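Long-range contacts in SWD1-like protein (Myceliophthora thermophila, PDB 6E29), which is probably the Swd1 (Cps50) WD-repeat subunit of the COMPASS histone H3 methyltransferase complex, represented here by its beta-propeller domain: residues B[105-110]-B[122-127]; B[110-115]-B[127-132]. All blocks are in the same frame, centred on the assembly; numbering follows the deposited sequence.

Contact 1 of 2, residues B[105-110]-B[122-127]; sequences VRFRAP and HQFAAA
V105 and F107 meet F124 from the opposite direction, and the contact is made at the rims of the rings rather than over their faces. The two phenylalanines touch rim to rim: CZ of F107 lies 3.8 Å from CE1 of F124, and each sits near the plane of the other ring. V105 adds a methyl at a neighbouring part of the same rim, its CG2 being 3.9 Å from CE2 of F124 and in the plane of that ring. The CZ corner of F124 thus touches both F107 CZ and V105 CG2. F124 reaches them with CG held between its own backbone N and carbonyl carbon (chi1 71°), which turns the ring toward V105 and F107. The methyl of A126, two residues on, comes obliquely to F107 with its CB 4.5 Å from CZ. No hydrogen bond crosses the contact. The main chains stand too far apart for pairing, F107 CA being 9.8 Å from A126 CA, and the side chains that meet are all apolar. The contact belongs to the packing of adjacent beta-propeller blades: V105 lies near the end of strand 100-106, outermost in one four-stranded sheet, F107 in the loop just after it, and F124 and A126 on strand 123-128 of the next. V91 of strand 90-95 and V136 of strand 134-137 each touch both phenylalanines, while R145 makes a cation-pi contact with F107.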
loop_
_atom_site.group_PDB
_atom_site.type_symbol
_atom_site.label_atom_id
_atom_site.label_comp_id
_atom_site.label_asym_id
_atom_site.label_seq_id
_atom_site.Cartn_x
_atom_site.Cartn_y
_atom_site.Cartn_z
ATOM N N VAL B 105 1.838 17.879 5.129
ATOM C CA VAL B 105 1.354 18.260 3.802
ATOM C C VAL B 105 -0.147 17.996 3.735
ATOM O O VAL B 105 -0.594 16.871 4.000
ATOM C CB VAL B 105 2.094 17.490 2.691
ATOM C CG1 VAL B 105 1.628 17.965 1.275
ATOM C CG2 VAL B 105 3.614 17.619 2.864
ATOM N N ARG B 106 -0.922 19.036 3.400
ATOM C CA ARG B 106 -2.376 18.945 3.292
ATOM C C ARG B 106 -2.820 18.987 1.832
ATOM O O ARG B 106 -2.431 19.888 1.079
ATOM C CB ARG B 106 -3.049 20.067 4.091
ATOM C CG ARG B 106 -2.500 20.138 5.516
ATOM C CD ARG B 106 -3.137 21.268 6.318
ATOM N NE ARG B 106 -2.129 22.238 6.765
ATOM C CZ ARG B 106 -1.331 22.044 7.808
ATOM N NH1 ARG B 106 -1.445 20.931 8.498
ATOM N NH2 ARG B 106 -0.433 22.967 8.168
ATOM N N PHE B 107 -3.651 18.030 1.443
ATOM C CA PHE B 107 -4.147 17.947 0.075
ATOM C C PHE B 107 -5.590 18.444 0.028
ATOM O O PHE B 107 -6.112 18.982 1.000
ATOM C CB PHE B 107 -4.015 16.517 -0.459
ATOM C CG PHE B 107 -2.591 16.049 -0.589
ATOM C CD1 PHE B 107 -1.990 15.321 0.433
ATOM C CD2 PHE B 107 -1.835 16.376 -1.715
ATOM C CE1 PHE B 107 -0.665 14.908 0.339
ATOM C CE2 PHE B 107 -0.506 15.963 -1.824
ATOM C CZ PHE B 107 0.080 15.214 -0.780
ATOM N N ARG B 108 -6.266 18.246 -1.100
ATOM C CA ARG B 108 -7.650 18.688 -1.247
ATOM C C ARG B 108 -8.627 17.514 -1.301
ATOM O O ARG B 108 -9.764 17.673 -1.763
ATOM C CB ARG B 108 -7.799 19.570 -2.489
ATOM C CG ARG B 108 -6.559 20.393 -2.858
ATOM C CD ARG B 108 -6.754 21.106 -4.217
ATOM N NE ARG B 108 -7.188 20.165 -5.266
ATOM C CZ ARG B 108 -6.501 19.868 -6.377
ATOM N NH1 ARG B 108 -5.331 20.447 -6.631
ATOM N NH2 ARG B 108 -6.992 18.995 -7.256
ATOM N N ALA B 109 -8.221 16.357 -0.790
ATOM C CA ALA B 109 -8.937 15.108 -0.996
ATOM C C ALA B 109 -8.390 14.070 -0.030
ATOM O O ALA B 109 -7.225 14.156 0.397
ATOM C CB ALA B 109 -8.796 14.618 -2.448
ATOM N N PRO B 110 -9.198 13.079 0.337
ATOM C CA PRO B 110 -8.695 11.958 1.145
ATOM C C PRO B 110 -7.505 11.276 0.480
ATOM O O PRO B 110 -7.428 11.156 -0.748
ATOM C CB PRO B 110 -9.895 10.999 1.217
ATOM C CG PRO B 110 -11.112 11.908 1.005
ATOM C CD PRO B 110 -10.648 12.986 0.059
ATOM N N HIS B 122 12.734 12.428 2.582
ATOM C CA HIS B 122 12.284 13.757 2.180
ATOM C C HIS B 122 11.504 13.771 0.862
ATOM O O HIS B 122 11.314 14.855 0.288
ATOM C CB HIS B 122 13.478 14.707 2.061
ATOM C CG HIS B 122 14.124 15.031 3.373
ATOM N ND1 HIS B 122 15.412 14.648 3.678
ATOM C CD2 HIS B 122 13.645 15.663 4.475
ATOM C CE1 HIS B 122 15.710 15.059 4.900
ATOM N NE2 HIS B 122 14.657 15.678 5.404
ATOM N N GLN B 123 11.073 12.612 0.350
ATOM C CA GLN B 123 10.186 12.595 -0.801
ATOM C C GLN B 123 9.169 11.493 -0.600
ATOM O O GLN B 123 9.511 10.420 -0.107
ATOM C CB GLN B 123 10.941 12.359 -2.091
ATOM C CG GLN B 123 10.069 12.546 -3.300
ATOM C CD GLN B 123 10.647 11.966 -4.545
ATOM O OE1 GLN B 123 10.412 10.803 -4.874
ATOM N NE2 GLN B 123 11.327 12.796 -5.303
ATOM N N PHE B 124 7.914 11.764 -0.951
ATOM C CA PHE B 124 6.900 10.725 -0.922
ATOM C C PHE B 124 5.977 10.863 -2.124
ATOM O O PHE B 124 5.953 11.900 -2.821
ATOM C CB PHE B 124 6.068 10.723 0.397
ATOM C CG PHE B 124 5.116 11.883 0.539
ATOM C CD1 PHE B 124 3.831 11.827 0.030
ATOM C CD2 PHE B 124 5.511 13.028 1.247
ATOM C CE1 PHE B 124 2.965 12.928 0.178
ATOM C CE2 PHE B 124 4.651 14.129 1.374
ATOM C CZ PHE B 124 3.376 14.079 0.835
ATOM N N ALA B 125 5.262 9.783 -2.382
ATOM C CA ALA B 125 4.224 9.726 -3.405
ATOM C C ALA B 125 2.889 9.355 -2.782
ATOM O O ALA B 125 2.805 8.445 -1.936
ATOM C CB ALA B 125 4.572 8.734 -4.510
ATOM N N ALA B 126 1.825 10.018 -3.227
ATOM C CA ALA B 126 0.504 9.734 -2.661
ATOM C C ALA B 126 -0.544 9.533 -3.756
ATOM O O ALA B 126 -0.472 10.127 -4.832
ATOM C CB ALA B 126 0.088 10.859 -1.718
ATOM N N ALA B 127 -1.508 8.674 -3.484
ATOM C CA ALA B 127 -2.685 8.543 -4.342
ATOM C C ALA B 127 -3.875 9.158 -3.601
ATOM O O ALA B 127 -4.032 8.955 -2.393
ATOM C CB ALA B 127 -2.932 7.066 -4.704
#

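Contact 2 of 2, residues B[110-115]-B[127-132]; sequences PVYGAE and ALFEDQ
P110 and F129 are joined where the beta hairpin of strands 111-117 and 123-128 opens, next to a classic beta bulge: Y112 and G113 both face A127, while V111 pairs with L128 in an antiparallel non-hydrogen-bonded position. Three backbone bonds tie the segments. F129 N gives a nearly straight bond to P110 O (2.8 Å, 170°), and A127 N reaches G113 O at 3.0 Å. Between them, Y112 N approaches A127 O at 2.8 Å, but the bond is bent and weak, in keeping with the extra residue of the bulge.

Apolar contacts follow on the side chains. P110 CB rests 3.9 Å from F129 CB, and V111 CG2 meets L128 CD2 at 3.8 Å. The methyl of A127 lies beside CB and CD2 of Y112.

The aromatic rings of Y112 and F129 have their planes at 82° yet meet obliquely. F129 CB lies over one face of the Y112 ring, toward its rim. With CG anti to its backbone N (chi1 179°), F129 swings its ring edge to the phenol end of Y112, where CD1 of F129 is 3.2 Å from OH of Y112. CG of E130 covers the centre of one face of the F129 ring. Were Y112 an alanine, the loss of its ring would probably open a gap beside F129 and A127 and deprive a bound water of its phenol partner.

Polar links continue beyond the hairpin, where a type II turn runs from L128 to D131; at its end D131 OD1 takes the backbone N of Q132 and also forms a salt bridge with R108. The water connects the turn to the tyrosine: it lies 2.7 Å from Y112 OH and accepts a hydrogen bond from E130 N at 2.7 Å.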
loop_
_atom_site.group_PDB
_atom_site.type_symbol
_atom_site.label_atom_id
_atom_site.label_comp_id
_atom_site.label_asym_id
_atom_site.label_seq_id
_atom_site.Cartn_x
_atom_site.Cartn_y
_atom_site.Cartn_z
ATOM N N PRO B 110 -9.198 13.079 0.337
ATOM C CA PRO B 110 -8.695 11.958 1.145
ATOM C C PRO B 110 -7.505 11.276 0.480
ATOM O O PRO B 110 -7.428 11.156 -0.748
ATOM C CB PRO B 110 -9.895 10.999 1.217
ATOM C CG PRO B 110 -11.112 11.908 1.005
ATOM C CD PRO B 110 -10.648 12.986 0.059
ATOM N N VAL B 111 -6.594 10.774 1.306
ATOM C CA VAL B 111 -5.384 10.123 0.816
ATOM C C VAL B 111 -5.626 8.618 0.844
ATOM O O VAL B 111 -5.879 8.049 1.912
ATOM C CB VAL B 111 -4.150 10.529 1.648
ATOM C CG1 VAL B 111 -2.849 10.003 1.018
ATOM C CG2 VAL B 111 -4.066 12.093 1.844
ATOM N N TYR B 112 -5.630 7.975 -0.335
ATOM C CA TYR B 112 -5.661 6.508 -0.361
ATOM C C TYR B 112 -4.435 5.925 0.354
ATOM O O TYR B 112 -4.517 4.919 1.057
ATOM C CB TYR B 112 -5.663 6.004 -1.803
ATOM C CG TYR B 112 -6.946 6.102 -2.607
ATOM C CD1 TYR B 112 -8.119 5.449 -2.194
ATOM C CD2 TYR B 112 -6.939 6.748 -3.862
ATOM C CE1 TYR B 112 -9.263 5.481 -2.976
ATOM C CE2 TYR B 112 -8.077 6.799 -4.639
ATOM C CZ TYR B 112 -9.226 6.147 -4.201
ATOM O OH TYR B 112 -10.363 6.194 -4.955
ATOM N N GLY B 113 -3.272 6.515 0.129
ATOM C CA GLY B 113 -2.068 6.057 0.767
ATOM C C GLY B 113 -0.891 6.880 0.300
ATOM O O GLY B 113 -0.887 7.488 -0.789
ATOM N N ALA B 114 0.113 6.969 1.150
ATOM C CA ALA B 114 1.336 7.701 0.817
ATOM C C ALA B 114 2.550 6.853 1.188
ATOM O O ALA B 114 2.566 6.209 2.243
ATOM C CB ALA B 114 1.407 9.084 1.526
ATOM N N GLU B 115 3.553 6.830 0.298
ATOM C CA GLU B 115 4.727 5.980 0.468
ATOM C C GLU B 115 5.978 6.830 0.455
ATOM O O GLU B 115 6.117 7.713 -0.399
ATOM C CB GLU B 115 4.869 4.945 -0.629
ATOM C CG GLU B 115 3.895 3.785 -0.489
ATOM C CD GLU B 115 4.389 2.767 0.519
ATOM O OE1 GLU B 115 5.489 2.223 0.299
ATOM O OE2 GLU B 115 3.698 2.537 1.543
ATOM N N ALA B 127 -1.508 8.674 -3.484
ATOM C CA ALA B 127 -2.685 8.543 -4.342
ATOM C C ALA B 127 -3.875 9.158 -3.601
ATOM O O ALA B 127 -4.032 8.955 -2.393
ATOM C CB ALA B 127 -2.932 7.066 -4.704
ATOM N N LEU B 128 -4.699 9.928 -4.308
ATOM C CA LEU B 128 -5.768 10.718 -3.707
ATOM C C LEU B 128 -7.130 10.301 -4.244
ATOM O O LEU B 128 -7.276 10.021 -5.443
ATOM C CB LEU B 128 -5.557 12.179 -4.009
ATOM C CG LEU B 128 -4.250 12.689 -3.442
ATOM C CD1 LEU B 128 -4.087 14.111 -3.910
ATOM C CD2 LEU B 128 -4.340 12.597 -1.892
ATOM N N PHE B 129 -8.129 10.278 -3.353
ATOM C CA PHE B 129 -9.483 9.947 -3.754
ATOM C C PHE B 129 -10.003 10.984 -4.769
ATOM O O PHE B 129 -10.054 12.192 -4.493
ATOM C CB PHE B 129 -10.381 9.855 -2.518
ATOM C CG PHE B 129 -11.824 9.535 -2.827
ATOM C CD1 PHE B 129 -12.179 8.299 -3.359
ATOM C CD2 PHE B 129 -12.814 10.458 -2.573
ATOM C CE1 PHE B 129 -13.508 8.006 -3.651
ATOM C CE2 PHE B 129 -14.158 10.173 -2.858
ATOM C CZ PHE B 129 -14.499 8.950 -3.409
ATOM N N GLU B 130 -10.369 10.510 -5.956
ATOM C CA GLU B 130 -10.956 11.367 -6.983
ATOM C C GLU B 130 -10.086 12.593 -7.255
ATOM O O GLU B 130 -10.600 13.669 -7.563
ATOM C CB GLU B 130 -12.379 11.795 -6.601
ATOM C CG GLU B 130 -13.344 10.620 -6.440
ATOM C CD GLU B 130 -14.808 11.017 -6.196
ATOM O OE1 GLU B 130 -15.097 12.165 -5.745
ATOM O OE2 GLU B 130 -15.672 10.148 -6.487
ATOM N N ASP B 131 -8.770 12.445 -7.123
ATOM C CA ASP B 131 -7.844 13.531 -7.412
ATOM C C ASP B 131 -6.559 12.966 -8.009
ATOM O O ASP B 131 -6.337 11.752 -8.016
ATOM C CB ASP B 131 -7.562 14.366 -6.176
ATOM C CG ASP B 131 -7.493 15.832 -6.493
ATOM O OD1 ASP B 131 -7.054 16.168 -7.649
ATOM O OD2 ASP B 131 -7.917 16.616 -5.600
ATOM N N GLN B 132 -5.717 13.870 -8.528
ATOM C CA GLN B 132 -4.504 13.459 -9.217
ATOM C C GLN B 132 -3.453 12.956 -8.231
ATOM O O GLN B 132 -3.267 13.559 -7.168
ATOM C CB GLN B 132 -3.924 14.645 -10.000
ATOM C CG GLN B 132 -4.927 15.311 -10.925
ATOM C CD GLN B 132 -4.722 16.824 -11.032
ATOM O OE1 GLN B 132 -4.344 17.322 -12.093
ATOM N NE2 GLN B 132 -4.978 17.561 -9.931
HETATM O O HOH W 1 -10.439 7.985 -6.928
#

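How the contacts relate
The centres of contacts 1 and 2 lie about 7 Å apart, on the same side of the chain's centre, and their segments alternate in sequence: 105-110, 110-115, 122-127, 127-132. P110 and A127 belong to both, and strand 123-128 serves both. Contact 2 is inside one four-stranded sheet, between its neighbouring strands 111-117 and 123-128, whereas contact 1 ties that sheet to the preceding one through the end of strand 100-106 and the linker after it. A probable hydrogen bond between A125 O and E115 N also connects them. In this seven-bladed propeller, they combine cohesion within a blade with packing between successive blades where the chain passes from one to the next.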